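Lipoteichoic acid primase (Listeria monocytogenes, PDB 4UOP) is an extracellular enzyme domain of the sulfatase family that holds a magnesium ion. Local coordinates at residues E92-N97 against P324-P329. Sequence-based numbering, arbitrary orientation.
Sequences ETMYSN and PGMENP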
ATOM      1  N   GLU B  92     -24.864 -14.342  25.502  1.00 33.49           N
ATOM      2  CA  GLU B  92     -24.005 -15.307  26.192  1.00 33.23           C
ATOM      3  C   GLU B  92     -22.505 -15.073  26.002  1.00 28.72           C
ATOM      4  O   GLU B  92     -21.708 -15.943  26.331  1.00 29.14           O
ATOM      5  CB  GLU B  92     -24.375 -16.733  25.771  1.00 35.99           C
ATOM      6  CG  GLU B  92     -24.215 -17.030  24.294  1.00 38.54           C
ATOM      7  CD  GLU B  92     -24.541 -18.479  23.945  1.00 42.05           C
ATOM      8  OE1 GLU B  92     -23.786 -19.395  24.333  1.00 42.91           O
ATOM      9  OE2 GLU B  92     -25.551 -18.709  23.255  1.00 46.18           O
ATOM     10  N   THR B  93     -22.120 -13.906  25.497  1.00 24.47           N
ATOM     11  CA  THR B  93     -20.700 -13.591  25.311  1.00 22.98           C
ATOM     12  C   THR B  93     -20.376 -12.194  25.805  1.00 21.22           C
ATOM     13  O   THR B  93     -21.266 -11.396  26.112  1.00 20.76           O
ATOM     14  CB  THR B  93     -20.318 -13.627  23.813  1.00 22.94           C
ATOM     15  OG1 THR B  93     -21.099 -12.664  23.105  1.00 22.20           O
ATOM     16  CG2 THR B  93     -20.549 -14.984  23.238  1.00 23.36           C
ATOM     17  N   MET B  94     -19.090 -11.901  25.884  1.00 20.61           N
ATOM     18  CA  MET B  94     -18.635 -10.529  25.926  1.00 20.85           C
ATOM     19  C   MET B  94     -18.429 -10.113  24.459  1.00 21.69           C
ATOM     20  O   MET B  94     -17.752 -10.814  23.693  1.00 22.01           O
ATOM     21  CB  MET B  94     -17.346 -10.406  26.716  1.00 22.03           C
ATOM     22  CG  MET B  94     -17.527 -10.631  28.217  1.00 23.35           C
ATOM     23  SD  MET B  94     -15.930 -10.609  29.037  1.00 28.53           S
ATOM     24  CE  MET B  94     -16.411 -10.889  30.746  1.00 27.67           C
ATOM     25  N   TYR B  95     -19.030  -9.008  24.072  1.00 19.77           N
ATOM     26  CA  TYR B  95     -18.955  -8.560  22.688  1.00 20.31           C
ATOM     27  C   TYR B  95     -18.736  -7.063  22.653  1.00 19.53           C
ATOM     28  O   TYR B  95     -18.952  -6.366  23.653  1.00 19.86           O
ATOM     29  CB  TYR B  95     -20.221  -8.968  21.924  1.00 20.33           C
ATOM     30  CG  TYR B  95     -21.462  -8.236  22.362  1.00 22.21           C
ATOM     31  CD1 TYR B  95     -22.206  -8.670  23.452  1.00 22.58           C
ATOM     32  CD2 TYR B  95     -21.858  -7.068  21.714  1.00 23.94           C
ATOM     33  CE1 TYR B  95     -23.338  -7.976  23.866  1.00 25.00           C
ATOM     34  CE2 TYR B  95     -22.970  -6.366  22.116  1.00 24.66           C
ATOM     35  CZ  TYR B  95     -23.713  -6.825  23.186  1.00 25.60           C
ATOM     36  OH  TYR B  95     -24.813  -6.102  23.558  1.00 27.56           O
ATOM     37  N   SER B  96     -18.284  -6.573  21.505  1.00 18.41           N
ATOM     38  CA  SER B  96     -17.972  -5.166  21.350  1.00 19.05           C
ATOM     39  C   SER B  96     -18.655  -4.539  20.164  1.00 19.36           C
ATOM     40  O   SER B  96     -18.685  -5.114  19.082  1.00 19.57           O
ATOM     41  CB  SER B  96     -16.480  -4.971  21.173  1.00 19.09           C
ATOM     42  OG  SER B  96     -16.190  -3.617  20.917  1.00 20.47           O
ATOM     43  N   ASN B  97     -19.185  -3.340  20.379  1.00 19.30           N
ATOM     44  CA  ASN B  97     -19.716  -2.492  19.306  1.00 20.33           C
ATOM     45  C   ASN B  97     -18.737  -1.412  18.880  1.00 20.63           C
ATOM     46  O   ASN B  97     -19.087  -0.540  18.092  1.00 21.47           O
ATOM     47  CB  ASN B  97     -21.034  -1.848  19.745  1.00 21.36           C
ATOM     48  CG  ASN B  97     -22.119  -2.863  19.972  1.00 22.23           C
ATOM     49  OD1 ASN B  97     -22.189  -3.873  19.270  1.00 22.85           O
ATOM     50  ND2 ASN B  97     -22.957  -2.619  20.967  1.00 22.98           N
ATOM     51  N   PRO B 324     -15.804 -20.650  29.111  1.00 23.50           N
ATOM     52  CA  PRO B 324     -16.664 -21.441  30.005  1.00 25.00           C
ATOM     53  C   PRO B 324     -16.831 -20.815  31.394  1.00 26.85           C
ATOM     54  O   PRO B 324     -15.852 -20.359  31.993  1.00 28.55           O
ATOM     55  CB  PRO B 324     -15.934 -22.783  30.111  1.00 25.09           C
ATOM     56  CG  PRO B 324     -15.002 -22.819  28.944  1.00 25.56           C
ATOM     57  CD  PRO B 324     -14.589 -21.392  28.725  1.00 24.48           C
ATOM     58  N   GLY B 325     -18.063 -20.800  31.881  1.00 27.67           N
ATOM     59  CA  GLY B 325     -18.355 -20.270  33.206  1.00 29.02           C
ATOM     60  C   GLY B 325     -18.279 -18.759  33.303  1.00 29.38           C
ATOM     61  O   GLY B 325     -18.112 -18.219  34.397  1.00 30.53           O
ATOM     62  N   MET B 326     -18.372 -18.066  32.166  1.00 27.38           N
ATOM     63  CA  MET B 326     -18.442 -16.605  32.171  1.00 28.90           C
ATOM     64  C   MET B 326     -19.699 -16.170  32.925  1.00 30.06           C
ATOM     65  O   MET B 326     -20.788 -16.667  32.649  1.00 30.34           O
ATOM     66  CB  MET B 326     -18.498 -16.075  30.734  1.00 28.26           C
ATOM     67  CG  MET B 326     -18.859 -14.592  30.620  1.00 28.42           C
ATOM     68  SD  MET B 326     -19.070 -14.087  28.907  1.00 29.97           S
ATOM     69  CE  MET B 326     -17.406 -14.295  28.307  1.00 28.45           C
ATOM     70  N   GLU B 327     -19.552 -15.253  33.872  1.00 33.68           N
ATOM     71  CA  GLU B 327     -20.710 -14.804  34.656  1.00 39.44           C
ATOM     72  C   GLU B 327     -21.176 -13.402  34.265  1.00 38.28           C
ATOM     73  O   GLU B 327     -22.240 -12.959  34.689  1.00 43.54           O
ATOM     74  CB  GLU B 327     -20.407 -14.872  36.154  1.00 43.02           C
ATOM     75  CG  GLU B 327     -19.395 -13.854  36.656  1.00 48.26           C
ATOM     76  CD  GLU B 327     -19.065 -14.047  38.126  1.00 54.10           C
ATOM     77  OE1 GLU B 327     -18.871 -15.211  38.551  1.00 57.85           O
ATOM     78  OE2 GLU B 327     -18.998 -13.032  38.855  1.00 58.53           O
ATOM     79  N   ASN B 328     -20.394 -12.735  33.424  1.00 37.55           N
ATOM     80  CA  ASN B 328     -20.540 -11.315  33.162  1.00 36.55           C
ATOM     81  C   ASN B 328     -20.681 -11.013  31.660  1.00 33.25           C
ATOM     82  O   ASN B 328     -19.931 -10.207  31.128  1.00 30.26           O
ATOM     83  CB  ASN B 328     -19.279 -10.645  33.729  1.00 40.32           C
ATOM     84  CG  ASN B 328     -19.344  -9.138  33.710  1.00 43.62           C
ATOM     85  OD1 ASN B 328     -20.422  -8.548  33.740  1.00 45.73           O
ATOM     86  ND2 ASN B 328     -18.177  -8.502  33.666  1.00 45.56           N
ATOM     87  N   PRO B 329     -21.646 -11.655  30.968  1.00 31.12           N
ATOM     88  CA  PRO B 329     -21.778 -11.400  29.530  1.00 31.35           C
ATOM     89  C   PRO B 329     -22.306 -10.007  29.245  1.00 29.88           C
ATOM     90  O   PRO B 329     -23.006  -9.429  30.076  1.00 29.35           O
ATOM     91  CB  PRO B 329     -22.806 -12.443  29.085  1.00 30.60           C
ATOM     92  CG  PRO B 329     -23.643 -12.666  30.308  1.00 31.54           C
ATOM     93  CD  PRO B 329     -22.667 -12.600  31.444  1.00 32.26           C
TER
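O of T93 lies 3.5 Å from CA of P329, where the strand beginning near M94 comes up to the loop 324-329; the nearest CA pair is M94 with P329, 4.9 Å apart. No hydrogen bond joins the two segments; pairing starts at G330, to which the backbones of T93 and Y95 both bond. G325 takes a positive phi of 73°, which glycine adopts readily; the chain bends there, runs on through M326 and E327, and swings in to the strand at N328 and P329.

M326 and M94 carry most of the side-chain contact. M326 sets CG opposite its backbone N (chi1 168°), which sends the thioether toward the strand, and the bend at chi3 brings its CE to 3.7 Å from CG of M94. Its sulfur meets the peptide between T93 and M94, with SD 3.9 Å from C of T93. A flexible, apolar chain suits this place, following both a side chain and flat backbone. M94 is extended beyond CG and passes obliquely over M326, reaching the loop's own backbone: its CE is 3.6 Å from O of N328. N328 contributes CB to the same methyl, while its amide ND2 is hydrogen-bonded to Y51.

P329 closes the loop, its CB 3.5 Å from O of T93; a proline ring offers a compact apolar surface and no backbone N-H here. CB of T93 leaves the backbone away from the loop, and its OG1 bonds to the carbonyl of L89 at the end of helix 84-89.

The loop thus crosses the start of strand 94-100, carrying the chain from antiparallel neighbour 319-322 to parallel neighbour 330-331, and the methionines pack at that crossing, at the margin of the mixed central sheet of the alpha/beta sulfatase fold.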